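Local coordinates for RctB replication initiator protein (Vibrio cholerae, PDB 5UBE) that initiates replication of the second chromosome, probably by binding origin DNA, and resembles plasmid initiators in structure, at residues 9-23 against 55-68. Sequence-based numbering, arbitrary orientation.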
# COMPACT_ATOMS: atom_id res chain seq x y z
N ILE A 9 -7.19 -9.89 -9.33
CA ILE A 9 -6.11 -9.06 -9.84
C ILE A 9 -5.80 -9.45 -11.28
O ILE A 9 -5.33 -10.56 -11.54
CB ILE A 9 -4.86 -9.17 -8.96
CG1 ILE A 9 -5.19 -8.81 -7.51
CG2 ILE A 9 -3.75 -8.26 -9.47
CD1 ILE A 9 -5.68 -7.39 -7.35
N LYS A 10 -6.02 -8.52 -12.20
CA LYS A 10 -5.90 -8.80 -13.62
C LYS A 10 -4.50 -8.47 -14.12
O LYS A 10 -3.76 -7.69 -13.51
CB LYS A 10 -6.95 -8.02 -14.42
CG LYS A 10 -8.37 -8.25 -13.95
CD LYS A 10 -9.39 -7.59 -14.87
CE LYS A 10 -9.64 -8.42 -16.12
NZ LYS A 10 -10.25 -9.74 -15.80
N LEU A 11 -4.15 -9.09 -15.26
CA LEU A 11 -2.89 -8.83 -15.93
C LEU A 11 -2.79 -7.35 -16.29
O LEU A 11 -3.80 -6.67 -16.42
CB LEU A 11 -2.79 -9.70 -17.18
CG LEU A 11 -2.39 -11.17 -16.97
CD1 LEU A 11 -1.17 -11.27 -16.05
CD2 LEU A 11 -3.53 -12.03 -16.45
N PRO A 12 -1.56 -6.83 -16.47
CA PRO A 12 -0.25 -7.50 -16.47
C PRO A 12 0.33 -7.82 -15.08
O PRO A 12 1.43 -8.37 -15.01
CB PRO A 12 0.63 -6.49 -17.20
CG PRO A 12 0.04 -5.17 -16.84
CD PRO A 12 -1.44 -5.39 -16.75
N ARG A 13 -0.39 -7.47 -14.00
CA ARG A 13 0.09 -7.77 -12.65
C ARG A 13 0.28 -9.27 -12.47
O ARG A 13 -0.50 -10.07 -12.99
CB ARG A 13 -0.91 -7.25 -11.61
CG ARG A 13 -1.23 -5.77 -11.73
CD ARG A 13 -0.56 -4.97 -10.65
NE ARG A 13 -0.95 -3.57 -10.67
CZ ARG A 13 -0.09 -2.55 -10.61
NH1 ARG A 13 1.21 -2.79 -10.50
NH2 ARG A 13 -0.54 -1.31 -10.63
N THR A 14 1.35 -9.64 -11.75
CA THR A 14 1.67 -11.02 -11.38
C THR A 14 2.25 -11.03 -9.97
O THR A 14 2.31 -9.99 -9.30
CB THR A 14 2.70 -11.67 -12.34
OG1 THR A 14 3.99 -11.10 -12.10
CG2 THR A 14 2.31 -11.47 -13.80
N HIS A 15 2.70 -12.21 -9.53
CA HIS A 15 3.30 -12.32 -8.20
C HIS A 15 4.54 -11.45 -8.08
O HIS A 15 4.83 -10.92 -7.01
CB HIS A 15 3.66 -13.77 -7.88
CG HIS A 15 2.47 -14.67 -7.70
ND1 HIS A 15 1.95 -14.99 -6.46
CD2 HIS A 15 1.71 -15.33 -8.61
CE1 HIS A 15 0.92 -15.80 -6.61
NE2 HIS A 15 0.76 -16.03 -7.91
N LYS A 16 5.28 -11.30 -9.18
CA LYS A 16 6.47 -10.46 -9.22
C LYS A 16 6.19 -9.02 -8.79
O LYS A 16 7.11 -8.33 -8.35
CB LYS A 16 7.06 -10.50 -10.65
CG LYS A 16 8.45 -9.90 -10.79
CD LYS A 16 8.89 -9.90 -12.25
CE LYS A 16 10.10 -8.99 -12.47
NZ LYS A 16 10.45 -8.88 -13.93
N ASP A 17 4.94 -8.56 -8.88
CA ASP A 17 4.66 -7.20 -8.45
C ASP A 17 4.79 -7.05 -6.94
O ASP A 17 5.05 -5.94 -6.45
CB ASP A 17 3.26 -6.78 -8.92
CG ASP A 17 3.16 -6.65 -10.44
OD1 ASP A 17 3.15 -7.69 -11.12
OD2 ASP A 17 3.10 -5.51 -10.95
N GLY A 18 4.64 -8.14 -6.19
CA GLY A 18 4.69 -8.08 -4.75
C GLY A 18 3.35 -7.67 -4.15
O GLY A 18 2.28 -7.81 -4.75
N HIS A 19 3.43 -7.14 -2.94
CA HIS A 19 2.23 -6.69 -2.26
C HIS A 19 1.64 -5.49 -2.99
O HIS A 19 2.34 -4.75 -3.68
CB HIS A 19 2.53 -6.35 -0.81
CG HIS A 19 2.62 -7.54 0.09
ND1 HIS A 19 2.98 -7.45 1.42
CD2 HIS A 19 2.38 -8.85 -0.14
CE1 HIS A 19 2.96 -8.65 1.96
NE2 HIS A 19 2.60 -9.52 1.03
N LEU A 20 0.33 -5.29 -2.81
CA LEU A 20 -0.45 -4.33 -3.58
C LEU A 20 -1.16 -3.33 -2.67
O LEU A 20 -1.62 -3.68 -1.58
CB LEU A 20 -1.50 -5.05 -4.42
CG LEU A 20 -1.00 -6.00 -5.50
CD1 LEU A 20 -2.16 -6.56 -6.31
CD2 LEU A 20 -0.03 -5.27 -6.40
N PHE A 21 -1.27 -2.09 -3.15
CA PHE A 21 -1.93 -1.01 -2.44
C PHE A 21 -3.05 -0.45 -3.30
O PHE A 21 -2.82 -0.04 -4.44
CB PHE A 21 -0.95 0.11 -2.09
CG PHE A 21 0.15 -0.32 -1.18
CD1 PHE A 21 -0.02 -0.27 0.19
CD2 PHE A 21 1.34 -0.81 -1.69
CE1 PHE A 21 1.00 -0.68 1.04
CE2 PHE A 21 2.35 -1.22 -0.86
CZ PHE A 21 2.20 -1.16 0.49
N GLU A 22 -4.26 -0.39 -2.74
CA GLU A 22 -5.38 0.19 -3.46
C GLU A 22 -5.27 1.72 -3.43
O GLU A 22 -5.19 2.32 -2.36
CB GLU A 22 -6.69 -0.30 -2.83
CG GLU A 22 -7.91 0.48 -3.17
CD GLU A 22 -9.04 0.19 -2.20
OE1 GLU A 22 -9.45 -1.00 -2.12
OE2 GLU A 22 -9.49 1.13 -1.51
N VAL A 23 -5.25 2.33 -4.62
CA VAL A 23 -5.19 3.78 -4.72
C VAL A 23 -6.49 4.40 -4.25
O VAL A 23 -7.58 3.90 -4.56
CB VAL A 23 -4.88 4.19 -6.17
CG1 VAL A 23 -4.96 5.70 -6.33
CG2 VAL A 23 -3.50 3.67 -6.59
N GLY A 55 0.39 6.60 -6.97
CA GLY A 55 -0.98 6.35 -7.39
C GLY A 55 -1.50 7.33 -8.42
O GLY A 55 -2.43 7.00 -9.17
N LEU A 56 -0.91 8.52 -8.48
CA LEU A 56 -1.23 9.50 -9.51
C LEU A 56 -1.14 8.90 -10.91
O LEU A 56 -1.94 9.26 -11.79
CB LEU A 56 -0.29 10.69 -9.38
CG LEU A 56 -0.82 12.11 -9.57
CD1 LEU A 56 -2.26 12.23 -9.10
CD2 LEU A 56 0.07 13.08 -8.79
N ARG A 57 -0.19 8.00 -11.15
CA ARG A 57 -0.01 7.40 -12.47
C ARG A 57 -0.65 6.03 -12.60
O ARG A 57 -0.59 5.44 -13.68
CB ARG A 57 1.48 7.29 -12.81
CG ARG A 57 2.32 8.55 -12.63
CD ARG A 57 3.76 8.33 -13.12
NE ARG A 57 4.55 7.46 -12.24
CZ ARG A 57 5.58 7.87 -11.49
NH1 ARG A 57 5.96 9.14 -11.52
NH2 ARG A 57 6.23 7.01 -10.73
N SER A 58 -1.26 5.49 -11.54
CA SER A 58 -1.86 4.16 -11.65
C SER A 58 -2.95 4.16 -12.71
O SER A 58 -3.66 5.15 -12.90
CB SER A 58 -2.42 3.72 -10.30
OG SER A 58 -3.12 2.49 -10.42
N ARG A 59 -3.03 3.07 -13.47
CA ARG A 59 -4.08 2.86 -14.46
C ARG A 59 -4.99 1.71 -14.09
O ARG A 59 -5.86 1.35 -14.89
CB ARG A 59 -3.49 2.58 -15.85
CG ARG A 59 -2.44 3.57 -16.34
CD ARG A 59 -2.97 4.99 -16.38
NE ARG A 59 -2.02 5.93 -16.98
CZ ARG A 59 -2.01 6.24 -18.27
NH1 ARG A 59 -2.88 5.69 -19.10
NH2 ARG A 59 -1.12 7.11 -18.73
N ASP A 60 -4.80 1.09 -12.91
CA ASP A 60 -5.67 -0.01 -12.52
C ASP A 60 -6.13 0.08 -11.08
O ASP A 60 -6.70 -0.88 -10.57
CB ASP A 60 -4.99 -1.37 -12.77
CG ASP A 60 -3.67 -1.55 -12.02
OD1 ASP A 60 -3.25 -0.66 -11.24
OD2 ASP A 60 -3.04 -2.61 -12.22
N GLY A 61 -5.98 1.24 -10.44
CA GLY A 61 -6.38 1.40 -9.07
C GLY A 61 -5.42 0.81 -8.07
O GLY A 61 -5.73 0.77 -6.88
N LEU A 62 -4.26 0.32 -8.52
CA LEU A 62 -3.31 -0.33 -7.63
C LEU A 62 -1.93 0.30 -7.80
O LEU A 62 -1.62 0.92 -8.82
CB LEU A 62 -3.21 -1.83 -7.91
CG LEU A 62 -4.51 -2.61 -8.06
CD1 LEU A 62 -4.27 -3.91 -8.80
CD2 LEU A 62 -5.16 -2.86 -6.70
N VAL A 63 -1.12 0.11 -6.75
CA VAL A 63 0.32 0.40 -6.73
C VAL A 63 1.00 -0.80 -6.08
O VAL A 63 0.55 -1.28 -5.04
CB VAL A 63 0.64 1.69 -5.95
CG1 VAL A 63 2.15 1.84 -5.78
CG2 VAL A 63 0.06 2.90 -6.65
N SER A 64 2.07 -1.30 -6.69
CA SER A 64 2.71 -2.49 -6.12
C SER A 64 3.97 -2.07 -5.37
O SER A 64 4.49 -0.97 -5.55
CB SER A 64 3.04 -3.50 -7.22
OG SER A 64 3.97 -2.95 -8.13
N THR A 65 4.44 -2.96 -4.47
CA THR A 65 5.74 -2.72 -3.84
C THR A 65 6.86 -2.64 -4.88
O THR A 65 7.82 -1.88 -4.70
CB THR A 65 6.04 -3.79 -2.77
OG1 THR A 65 5.90 -5.10 -3.34
CG2 THR A 65 5.08 -3.67 -1.65
N THR A 66 6.73 -3.37 -5.99
CA THR A 66 7.74 -3.26 -7.04
C THR A 66 7.79 -1.85 -7.61
O THR A 66 8.87 -1.27 -7.79
CB THR A 66 7.48 -4.28 -8.15
OG1 THR A 66 7.81 -5.59 -7.67
CG2 THR A 66 8.33 -3.98 -9.41
N GLU A 67 6.62 -1.26 -7.87
CA GLU A 67 6.58 0.12 -8.35
C GLU A 67 7.09 1.09 -7.29
O GLU A 67 7.67 2.13 -7.64
CB GLU A 67 5.14 0.47 -8.79
CG GLU A 67 4.62 -0.40 -9.94
CD GLU A 67 3.16 -0.12 -10.33
OE1 GLU A 67 2.32 0.09 -9.44
OE2 GLU A 67 2.86 -0.12 -11.54
N LEU A 68 6.87 0.78 -6.01
CA LEU A 68 7.39 1.64 -4.95
C LEU A 68 8.91 1.66 -4.93
O LEU A 68 9.53 2.72 -4.80
CB LEU A 68 6.84 1.20 -3.59
CG LEU A 68 5.34 1.41 -3.37
CD1 LEU A 68 4.96 1.12 -1.94
CD2 LEU A 68 4.90 2.83 -3.75
O HOH W 1 -4.09 -4.83 -12.93
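The guanidinium of R13 fills the hollow ringed by D60, L62, S64 and E67. It grips D60 side-on: NH2 reaches OD1 at 2.9 Å, 166° at the hydrogen. R13 NE reaches D60 OD2 at 2.8 Å, and both carboxylate oxygens use syn lone pairs. The two planes are 37° apart, so the pair is twisted rather than coplanar. E67 stands almost perpendicular to the guanidinium (86°) and takes weaker bonds, R13 NH1 to E67 OE1 being 3.3 Å; its other oxygen is salt-bridged to R54. A weak bond from R13 NH1 to D17 OD2 brings a third carboxylate into the salt-bridge network. With CG of R13 anti to the carbonyl carbon and the chain bent at chi2, the side chain passes alongside L62, whose CD1 fits between R13 NE and I9 CD1, 4.0 Å from the latter.

Strands 20-22 and 62-64 run antiparallel, and F21 with V63 forms the hydrogen-bonded pair (F21 N to V63 O 2.7 Å). Strand 62-64 is an edge of the mixed sheet in this helix-turn-helix-family domain and leads directly into helix 65-71, where S64 and E67 make a capping box.

On the face bearing F21 and V63, the F21 side chain crosses those of T65 and L68 at about a right angle. T65 CG2 meets the ring edge, and L68 CD1 lies 3.7 Å from F21 CE2; I51 and L85 join this cluster from helices 42-55 and 78-91. V23 CG2 is a knob settling among G55, S58 and V63, 3.6 Å from V63 CG2. At the helix start, the T66 hydroxyl OG1 donates to K16 O (2.9 Å), on a lone pair in the carbonyl plane, and also bonds with R78, while D17 O receives T66 N.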